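Local coordinates for beta-glucuronidase (uncultured Clostridium sp., PDB 6U7J), which hydrolyses beta-D-glucuronides and, as a gut microbial glycoside hydrolase family 2 enzyme, probably releases active estrogens from their glucuronide conjugates, at residues V14-R19 / Y270-Y276; F83-W89 / R189-T193; Y263-L267 / L278-I282. All blocks are in the same frame, centred on the assembly; numbering follows the deposited sequence.

Contact 1 (V14-R19 / Y270-Y276)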
loop_
_atom_site.group_PDB
_atom_site.type_symbol
_atom_site.label_atom_id
_atom_site.label_comp_id
_atom_site.label_asym_id
_atom_site.label_seq_id
_atom_site.Cartn_x
_atom_site.Cartn_y
_atom_site.Cartn_z
ATOM N N VAL B 14 -45.137 4.459 6.316
ATOM C CA VAL B 14 -45.046 5.883 6.607
ATOM C C VAL B 14 -45.480 6.160 8.040
ATOM O O VAL B 14 -46.178 5.364 8.671
ATOM C CB VAL B 14 -45.893 6.719 5.628
ATOM C CG1 VAL B 14 -45.516 6.391 4.175
ATOM C CG2 VAL B 14 -47.381 6.483 5.883
ATOM N N ASP B 15 -45.047 7.314 8.550
ATOM C CA ASP B 15 -45.535 7.875 9.808
ATOM C C ASP B 15 -46.385 9.102 9.518
ATOM O O ASP B 15 -45.938 10.009 8.809
ATOM C CB ASP B 15 -44.389 8.298 10.731
ATOM C CG ASP B 15 -43.695 7.125 11.389
ATOM O OD1 ASP B 15 -42.468 6.988 11.182
ATOM O OD2 ASP B 15 -44.366 6.345 12.106
ATOM N N ASN B 16 -47.591 9.148 10.095
ATOM C CA ASN B 16 -48.406 10.363 10.049
ATOM C C ASN B 16 -49.354 10.381 11.250
ATOM O O ASN B 16 -49.054 9.784 12.283
ATOM C CB ASN B 16 -49.167 10.464 8.713
ATOM C CG ASN B 16 -49.972 9.214 8.389
ATOM O OD1 ASN B 16 -50.651 8.654 9.249
ATOM N ND2 ASN B 16 -49.913 8.781 7.136
ATOM N N GLU B 17 -50.498 11.063 11.137
ATOM C CA GLU B 17 -51.447 11.081 12.252
ATOM C C GLU B 17 -52.151 9.743 12.439
ATOM O O GLU B 17 -52.719 9.502 13.512
ATOM C CB GLU B 17 -52.489 12.183 12.037
ATOM C CG GLU B 17 -53.626 11.766 11.125
ATOM C CD GLU B 17 -53.282 11.888 9.656
ATOM O OE1 GLU B 17 -52.080 12.095 9.325
ATOM O OE2 GLU B 17 -54.227 11.784 8.828
ATOM N N ALA B 18 -52.114 8.873 11.427
ATOM C CA ALA B 18 -52.880 7.632 11.372
ATOM C C ALA B 18 -52.033 6.376 11.465
ATOM O O ALA B 18 -52.471 5.395 12.063
ATOM C CB ALA B 18 -53.689 7.569 10.072
ATOM N N ARG B 19 -50.846 6.368 10.862
ATOM C CA ARG B 19 -49.980 5.198 10.832
ATOM C C ARG B 19 -48.685 5.500 11.573
ATOM O O ARG B 19 -48.235 6.654 11.630
ATOM C CB ARG B 19 -49.660 4.769 9.394
ATOM C CG ARG B 19 -50.855 4.506 8.492
ATOM C CD ARG B 19 -50.411 4.178 7.075
ATOM N NE ARG B 19 -51.507 3.741 6.205
ATOM C CZ ARG B 19 -51.363 2.858 5.220
ATOM N NH1 ARG B 19 -50.173 2.307 4.982
ATOM N NH2 ARG B 19 -52.399 2.524 4.468
ATOM N N TYR B 270 -56.807 10.444 1.834
ATOM C CA TYR B 270 -57.520 10.268 3.092
ATOM C C TYR B 270 -58.656 9.271 2.892
ATOM O O TYR B 270 -59.489 9.439 1.997
ATOM C CB TYR B 270 -58.060 11.602 3.609
ATOM C CG TYR B 270 -56.982 12.578 4.039
ATOM C CD1 TYR B 270 -56.339 13.391 3.111
ATOM C CD2 TYR B 270 -56.616 12.689 5.375
ATOM C CE1 TYR B 270 -55.348 14.284 3.506
ATOM C CE2 TYR B 270 -55.645 13.572 5.775
ATOM C CZ TYR B 270 -55.016 14.369 4.841
ATOM O OH TYR B 270 -54.043 15.250 5.260
ATOM N N PHE B 271 -58.688 8.238 3.730
ATOM C CA PHE B 271 -59.645 7.141 3.586
ATOM C C PHE B 271 -60.080 6.739 4.993
ATOM O O PHE B 271 -59.353 6.030 5.697
ATOM C CB PHE B 271 -59.035 5.970 2.816
ATOM C CG PHE B 271 -59.934 4.763 2.704
ATOM C CD1 PHE B 271 -61.025 4.766 1.842
ATOM C CD2 PHE B 271 -59.681 3.620 3.454
ATOM C CE1 PHE B 271 -61.851 3.646 1.726
ATOM C CE2 PHE B 271 -60.499 2.496 3.349
ATOM C CZ PHE B 271 -61.594 2.513 2.487
ATOM N N GLY B 272 -61.253 7.213 5.399
ATOM C CA GLY B 272 -61.767 6.904 6.721
ATOM C C GLY B 272 -60.887 7.481 7.811
ATOM O O GLY B 272 -60.706 8.696 7.922
ATOM N N GLN B 273 -60.333 6.609 8.640
ATOM C CA GLN B 273 -59.320 7.025 9.596
ATOM C C GLN B 273 -57.911 6.985 9.010
ATOM O O GLN B 273 -56.995 7.546 9.617
ATOM C CB GLN B 273 -59.388 6.149 10.848
ATOM C CG GLN B 273 -60.666 6.341 11.680
ATOM C CD GLN B 273 -60.757 7.739 12.271
ATOM O OE1 GLN B 273 -60.017 8.089 13.198
ATOM N NE2 GLN B 273 -61.653 8.558 11.721
ATOM N N ASP B 274 -57.723 6.358 7.848
ATOM C CA ASP B 274 -56.405 6.158 7.258
ATOM C C ASP B 274 -55.917 7.402 6.514
ATOM O O ASP B 274 -56.684 8.300 6.167
ATOM C CB ASP B 274 -56.421 4.968 6.294
ATOM C CG ASP B 274 -55.023 4.443 5.999
ATOM O OD1 ASP B 274 -54.082 4.907 6.685
ATOM O OD2 ASP B 274 -54.864 3.579 5.099
ATOM N N HIS B 275 -54.613 7.424 6.248
ATOM C CA HIS B 275 -53.966 8.505 5.516
ATOM C C HIS B 275 -52.680 7.949 4.906
ATOM O O HIS B 275 -51.961 7.182 5.560
ATOM C CB HIS B 275 -53.681 9.700 6.448
ATOM C CG HIS B 275 -52.998 10.858 5.785
ATOM N ND1 HIS B 275 -52.284 11.801 6.497
ATOM C CD2 HIS B 275 -52.928 11.238 4.486
ATOM C CE1 HIS B 275 -51.808 12.713 5.664
ATOM N NE2 HIS B 275 -52.176 12.389 4.437
ATOM N N TYR B 276 -52.417 8.300 3.645
ATOM C CA TYR B 276 -51.189 7.890 2.971
ATOM C C TYR B 276 -50.788 8.951 1.960
ATOM O O TYR B 276 -51.634 9.431 1.202
ATOM C CB TYR B 276 -51.327 6.544 2.246
ATOM C CG TYR B 276 -49.968 5.937 1.912
ATOM C CD1 TYR B 276 -49.272 6.319 0.766
ATOM C CD2 TYR B 276 -49.362 5.011 2.769
ATOM C CE1 TYR B 276 -48.015 5.781 0.462
ATOM C CE2 TYR B 276 -48.098 4.470 2.476
ATOM C CZ TYR B 276 -47.440 4.858 1.320
ATOM O OH TYR B 276 -46.208 4.332 1.013
#
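Arg-19 grips the carboxylate of Asp-274 side-on in a salt bridge, NE donating to OD1 at 2.9 Å and NH2 to OD2 at 2.8 Å. Guanidinium and carboxylate are nearly coplanar, 6° apart, and each oxygen uses its syn lone pair. The Arg-19 chain, extended from CG to NE, carries the charge to the tip of the 270-276 hairpin, where Asp-274 closes a type II' turn; Asp-274 OD1 also takes the backbone N of His-275 from above the carboxylate plane.

Separately, His-275 ND1 donates to Glu-17 OE1 at 2.9 Å in the imidazole plane, while NE2 is held by Asp-268. Asn-16 ND2 reaches His-275 O at 3.0 Å from above the carbonyl plane, and its OD1 accepts from Ala-18 N in an Asx turn and from Arg-19 N, completing an Asx motif. Farther out, Tyr-276 sets the edge of its ring over one guanidinium face, CD2 lying 3.6 Å from Arg-19 NH1, and Val-14 CG1 packs against CE2 of the same ring.

Flanked by two carboxylates, His-275 would tend toward protonation, and its charge pairing would then add to the Arg-19/Asp-274 bridge in joining the N-terminal loop to the immunoglobulin-like second domain.

Contact 2 (F83-W89 / R189-T193)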
loop_
_atom_site.group_PDB
_atom_site.type_symbol
_atom_site.label_atom_id
_atom_site.label_comp_id
_atom_site.label_asym_id
_atom_site.label_seq_id
_atom_site.Cartn_x
_atom_site.Cartn_y
_atom_site.Cartn_z
ATOM N N PHE B 83 -39.635 -7.652 21.061
ATOM C CA PHE B 83 -40.250 -6.370 20.742
ATOM C C PHE B 83 -41.546 -6.204 21.525
ATOM O O PHE B 83 -42.122 -7.166 22.035
ATOM C CB PHE B 83 -40.492 -6.191 19.225
ATOM C CG PHE B 83 -41.594 -7.043 18.649
ATOM C CD1 PHE B 83 -41.325 -8.302 18.142
ATOM C CD2 PHE B 83 -42.898 -6.555 18.553
ATOM C CE1 PHE B 83 -42.332 -9.065 17.579
ATOM C CE2 PHE B 83 -43.902 -7.325 18.004
ATOM C CZ PHE B 83 -43.617 -8.576 17.505
ATOM N N ALA B 84 -41.993 -4.959 21.623
ATOM C CA ALA B 84 -43.156 -4.606 22.425
ATOM C C ALA B 84 -44.257 -4.037 21.546
ATOM O O ALA B 84 -43.985 -3.252 20.629
ATOM C CB ALA B 84 -42.784 -3.589 23.504
ATOM N N VAL B 85 -45.492 -4.448 21.807
ATOM C CA VAL B 85 -46.673 -3.780 21.267
ATOM C C VAL B 85 -47.207 -2.846 22.347
ATOM O O VAL B 85 -47.560 -3.323 23.440
ATOM C CB VAL B 85 -47.756 -4.778 20.811
ATOM C CG1 VAL B 85 -48.914 -4.026 20.133
ATOM C CG2 VAL B 85 -47.187 -5.805 19.850
ATOM N N PRO B 86 -47.268 -1.542 22.102
ATOM C CA PRO B 86 -47.811 -0.630 23.107
ATOM C C PRO B 86 -49.309 -0.862 23.319
ATOM O O PRO B 86 -50.015 -1.333 22.421
ATOM C CB PRO B 86 -47.552 0.765 22.511
ATOM C CG PRO B 86 -46.699 0.541 21.274
ATOM C CD PRO B 86 -46.956 -0.861 20.836
ATOM N N ARG B 87 -49.774 -0.542 24.536
ATOM C CA ARG B 87 -51.204 -0.453 24.793
ATOM C C ARG B 87 -51.884 0.451 23.775
ATOM O O ARG B 87 -52.956 0.124 23.258
ATOM C CB ARG B 87 -51.465 0.085 26.202
ATOM C CG ARG B 87 -51.501 -0.971 27.280
ATOM C CD ARG B 87 -51.995 -0.415 28.600
ATOM N NE ARG B 87 -51.218 0.741 29.017
ATOM C CZ ARG B 87 -50.363 0.731 30.032
ATOM N NH1 ARG B 87 -50.178 -0.381 30.741
ATOM N NH2 ARG B 87 -49.699 1.837 30.341
ATOM N N LEU B 88 -51.251 1.577 23.448
ATOM C CA LEU B 88 -51.860 2.574 22.573
ATOM C C LEU B 88 -52.076 2.095 21.139
ATOM O O LEU B 88 -52.717 2.808 20.365
ATOM C CB LEU B 88 -51.007 3.836 22.601
ATOM C CG LEU B 88 -50.939 4.362 24.038
ATOM C CD1 LEU B 88 -49.978 5.508 24.182
ATOM C CD2 LEU B 88 -52.331 4.776 24.502
ATOM N N TRP B 89 -51.583 0.918 20.766
ATOM C CA TRP B 89 -51.858 0.317 19.463
ATOM C C TRP B 89 -52.978 -0.713 19.529
ATOM O O TRP B 89 -53.204 -1.429 18.549
ATOM C CB TRP B 89 -50.590 -0.351 18.900
ATOM C CG TRP B 89 -49.526 0.597 18.395
ATOM C CD1 TRP B 89 -49.399 1.917 18.692
ATOM C CD2 TRP B 89 -48.435 0.280 17.512
ATOM N NE1 TRP B 89 -48.300 2.448 18.052
ATOM C CE2 TRP B 89 -47.693 1.461 17.323
ATOM C CE3 TRP B 89 -48.012 -0.890 16.875
ATOM C CZ2 TRP B 89 -46.553 1.513 16.513
ATOM C CZ3 TRP B 89 -46.876 -0.839 16.074
ATOM C CH2 TRP B 89 -46.163 0.356 15.896
ATOM N N ARG B 189 -39.223 -3.665 10.580
ATOM C CA ARG B 189 -40.173 -2.670 11.050
ATOM C C ARG B 189 -41.455 -3.355 11.501
ATOM O O ARG B 189 -41.957 -4.255 10.822
ATOM C CB ARG B 189 -40.493 -1.638 9.954
ATOM C CG ARG B 189 -39.276 -1.055 9.258
ATOM C CD ARG B 189 -39.573 0.302 8.620
ATOM N NE ARG B 189 -38.463 0.784 7.796
ATOM C CZ ARG B 189 -38.049 2.049 7.726
ATOM N NH1 ARG B 189 -38.647 3.006 8.432
ATOM N NH2 ARG B 189 -37.022 2.356 6.941
ATOM N N LEU B 190 -41.963 -2.943 12.662
ATOM C CA LEU B 190 -43.341 -3.205 13.063
ATOM C C LEU B 190 -44.116 -1.902 12.904
ATOM O O LEU B 190 -43.721 -0.877 13.466
ATOM C CB LEU B 190 -43.420 -3.704 14.505
ATOM C CG LEU B 190 -44.840 -4.026 14.987
ATOM C CD1 LEU B 190 -45.307 -5.373 14.442
ATOM C CD2 LEU B 190 -44.913 -4.013 16.501
ATOM N N TYR B 191 -45.203 -1.931 12.136
ATOM C CA TYR B 191 -45.944 -0.709 11.880
ATOM C C TYR B 191 -47.450 -0.945 12.023
ATOM O O TYR B 191 -47.932 -2.066 11.878
ATOM C CB TYR B 191 -45.605 -0.134 10.501
ATOM C CG TYR B 191 -46.128 -0.855 9.269
ATOM C CD1 TYR B 191 -47.396 -0.559 8.743
ATOM C CD2 TYR B 191 -45.324 -1.737 8.565
ATOM C CE1 TYR B 191 -47.862 -1.167 7.582
ATOM C CE2 TYR B 191 -45.775 -2.354 7.397
ATOM C CZ TYR B 191 -47.051 -2.059 6.907
ATOM O OH TYR B 191 -47.518 -2.662 5.754
ATOM N N CYS B 192 -48.191 0.132 12.309
ATOM C CA CYS B 192 -49.625 0.040 12.511
ATOM C C CYS B 192 -50.383 0.892 11.492
ATOM O O CYS B 192 -49.844 1.852 10.925
ATOM C CB CYS B 192 -50.028 0.411 13.975
ATOM S SG CYS B 192 -49.826 2.119 14.498
ATOM N N THR B 193 -51.613 0.472 11.194
ATOM C CA THR B 193 -52.584 1.209 10.393
ATOM C C THR B 193 -53.973 1.009 10.990
ATOM O O THR B 193 -54.191 0.087 11.789
ATOM C CB THR B 193 -52.634 0.773 8.916
ATOM O OG1 THR B 193 -53.312 -0.484 8.795
ATOM C CG2 THR B 193 -51.239 0.694 8.253
#
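Strands 83-85 and 189-193 run nearly in the same direction, 8° apart, with axes 9.6 Å from each other at closest approach, too far for direct pairing. Strand 20-32 lies between them in the beta sheet of the family 2 sugar-binding domain, a jelly-roll fold, and pairs antiparallel with both, so side chains on one side of it make the contact.

Leu-190 is central: its CD2 meets CE2 of Phe-83 at 3.8 Å and CZ3 of Trp-89 at the same distance. CG of Leu-190 stands anti to the backbone N (chi1 -179°), which sends the isobutyl group out between the two aromatic side chains. The indole, from the short 3-10 segment 87-89, and the leucine side chain run antiparallel alongside each other; Leu-190 O lies in the ring plane at its edge, nearest ring atom CH2.

Pro-86 CD lies over the rim of one indole face and Cys-192 over the opposite face, and NE1 is hydrogen-bonded to Gln-20 OE1 of the same chain. Leu-94 and Leu-96 continue the apolar surroundings. Cys-192 straddles the two indole rings: CB makes a CH-pi contact over the six-membered ring, and SG lies over the five-membered ring, 3.8 Å from its centroid and 17° off the normal.

Contact 3 (Y263-L267 / L278-I282)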
loop_
_atom_site.group_PDB
_atom_site.type_symbol
_atom_site.label_atom_id
_atom_site.label_comp_id
_atom_site.label_asym_id
_atom_site.label_seq_id
_atom_site.Cartn_x
_atom_site.Cartn_y
_atom_site.Cartn_z
ATOM N N TYR B 263 -38.426 16.967 -9.551
ATOM C CA TYR B 263 -39.610 17.552 -8.931
ATOM C C TYR B 263 -40.550 16.417 -8.545
ATOM O O TYR B 263 -40.781 15.500 -9.342
ATOM C CB TYR B 263 -40.318 18.546 -9.869
ATOM C CG TYR B 263 -41.305 19.445 -9.156
ATOM C CD1 TYR B 263 -42.621 19.039 -8.944
ATOM C CD2 TYR B 263 -40.919 20.692 -8.679
ATOM C CE1 TYR B 263 -43.532 19.860 -8.284
ATOM C CE2 TYR B 263 -41.813 21.515 -8.018
ATOM C CZ TYR B 263 -43.120 21.096 -7.827
ATOM O OH TYR B 263 -44.008 21.913 -7.169
ATOM N N LEU B 264 -41.091 16.461 -7.332
ATOM C CA LEU B 264 -41.968 15.390 -6.868
ATOM C C LEU B 264 -43.276 15.973 -6.367
ATOM O O LEU B 264 -43.282 16.746 -5.405
ATOM C CB LEU B 264 -41.306 14.558 -5.764
ATOM C CG LEU B 264 -40.015 13.845 -6.179
ATOM C CD1 LEU B 264 -39.353 13.156 -4.979
ATOM C CD2 LEU B 264 -40.303 12.856 -7.305
ATOM N N TYR B 265 -44.376 15.602 -7.016
ATOM C CA TYR B 265 -45.695 15.841 -6.452
ATOM C C TYR B 265 -45.992 14.782 -5.395
ATOM O O TYR B 265 -45.281 13.788 -5.264
ATOM C CB TYR B 265 -46.768 15.825 -7.543
ATOM C CG TYR B 265 -46.661 16.979 -8.507
ATOM C CD1 TYR B 265 -45.811 16.910 -9.607
ATOM C CD2 TYR B 265 -47.400 18.149 -8.318
ATOM C CE1 TYR B 265 -45.697 17.971 -10.493
ATOM C CE2 TYR B 265 -47.286 19.220 -9.203
ATOM C CZ TYR B 265 -46.434 19.116 -10.292
ATOM O OH TYR B 265 -46.303 20.157 -11.188
ATOM N N LYS B 266 -47.055 14.997 -4.628
ATOM C CA LYS B 266 -47.487 14.017 -3.640
ATOM C C LYS B 266 -48.942 13.661 -3.893
ATOM O O LYS B 266 -49.791 14.553 -3.994
ATOM C CB LYS B 266 -47.298 14.534 -2.208
ATOM C CG LYS B 266 -45.939 15.163 -1.936
ATOM C CD LYS B 266 -46.113 16.590 -1.443
ATOM C CE LYS B 266 -44.785 17.304 -1.253
ATOM N NZ LYS B 266 -43.728 16.820 -2.205
ATOM N N LEU B 267 -49.214 12.362 -4.031
ATOM C CA LEU B 267 -50.575 11.830 -3.996
ATOM C C LEU B 267 -50.964 11.681 -2.529
ATOM O O LEU B 267 -50.497 10.774 -1.842
ATOM C CB LEU B 267 -50.662 10.502 -4.742
ATOM C CG LEU B 267 -52.076 10.073 -5.174
ATOM C CD1 LEU B 267 -52.717 11.124 -6.085
ATOM C CD2 LEU B 267 -52.092 8.700 -5.858
ATOM N N LEU B 278 -48.021 9.562 -1.080
ATOM C CA LEU B 278 -47.063 8.953 -1.995
ATOM C C LEU B 278 -46.392 10.020 -2.847
ATOM O O LEU B 278 -47.086 10.705 -3.617
ATOM C CB LEU B 278 -47.767 7.932 -2.889
ATOM C CG LEU B 278 -46.889 7.259 -3.942
ATOM C CD1 LEU B 278 -45.995 6.185 -3.305
ATOM C CD2 LEU B 278 -47.748 6.657 -5.029
ATOM N N PRO B 279 -45.070 10.206 -2.756
ATOM C CA PRO B 279 -44.384 11.061 -3.734
ATOM C C PRO B 279 -44.388 10.403 -5.103
ATOM O O PRO B 279 -44.409 9.179 -5.222
ATOM C CB PRO B 279 -42.957 11.179 -3.182
ATOM C CG PRO B 279 -43.026 10.625 -1.753
ATOM C CD PRO B 279 -44.151 9.657 -1.745
ATOM N N PHE B 280 -44.396 11.229 -6.146
ATOM C CA PHE B 280 -44.272 10.705 -7.502
ATOM C C PHE B 280 -43.773 11.820 -8.409
ATOM O O PHE B 280 -43.742 12.996 -8.027
ATOM C CB PHE B 280 -45.592 10.101 -8.011
ATOM C CG PHE B 280 -46.651 11.122 -8.356
ATOM C CD1 PHE B 280 -47.513 11.610 -7.380
ATOM C CD2 PHE B 280 -46.800 11.572 -9.663
ATOM C CE1 PHE B 280 -48.497 12.550 -7.695
ATOM C CE2 PHE B 280 -47.785 12.521 -9.988
ATOM C CZ PHE B 280 -48.634 13.009 -9.003
ATOM N N GLY B 281 -43.354 11.434 -9.608
ATOM C CA GLY B 281 -42.798 12.380 -10.554
ATOM C C GLY B 281 -43.469 12.272 -11.905
ATOM O O GLY B 281 -43.834 11.187 -12.356
ATOM N N ILE B 282 -43.617 13.419 -12.559
ATOM C CA ILE B 282 -44.181 13.468 -13.903
ATOM C C ILE B 282 -43.035 13.560 -14.896
ATOM O O ILE B 282 -42.277 14.541 -14.893
ATOM C CB ILE B 282 -45.154 14.645 -14.074
ATOM C CG1 ILE B 282 -46.253 14.590 -13.003
ATOM C CG2 ILE B 282 -45.732 14.635 -15.494
ATOM C CD1 ILE B 282 -47.099 15.850 -12.917
HETATM O O HOH W 1 -42.785 15.787 -11.390
#
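Tyr-265 lays its CB over one face of the Phe-280 ring, a CH-pi contact 4.0 Å from the centroid. The two residues form an antiparallel hydrogen-bonded pair in the hairpin of strands 265-271 and 274-280. With chi1 at 73°, Phe-280 CG sits between its backbone N and carbonyl carbon, and the ring folds back across the neighbouring strand until its edge meets Leu-267 N in the ring plane. Leu-267 CB lies beyond CE1 on the same side of the sheet.

The Tyr-265 ring extends on the same face toward Ile-282, its CE1 touching CD1 at 3.5 Å, the side chains crossing obliquely, while Tyr-263 CE1 lies over one ring face. The Tyr-265 hydroxyl is hydrogen-bonded to Gln-255 N.

Phe-280 N donates to Tyr-265 O at 2.8 Å, and Leu-267 and Leu-278 exchange a reciprocal pair of bonds. The return bond from Tyr-265 N to Phe-280 O is weak (120° at the hydrogen). Beyond this pair, a water bridges Tyr-263 O, 2.9 Å away, and Ile-282 N.

The hairpin bonds, the water and Lys-266 pairing with Arg-232 serve backbone polar groups here, while Tyr-265, Leu-267 and Phe-280 pack on Ile-231 of strand 227-232 in the beta-sandwich core.

Contacts 1 and 3 share the hairpin of strands 265-271 and 274-280, contact 1 at its turn and contact 3 at its open end, with centres 18 Å apart. Both are partly buried. The turn is bound by charged and polar groups to the N-terminal loop and touches a second subunit, whereas the open end combines backbone pairing with apolar packing and touches no other chain. Contact 2 is wholly buried, lacks polar bonds between its segments and belongs to the sugar-binding domain. It meets contact 1 where Arg-19 CB packs on Cys-192 O, so Arg-19 touches both. Contacts 1 and 2 also meet across the subunit interface, where Arg-87 NH2 bonds to Gln-273 O of the second subunit.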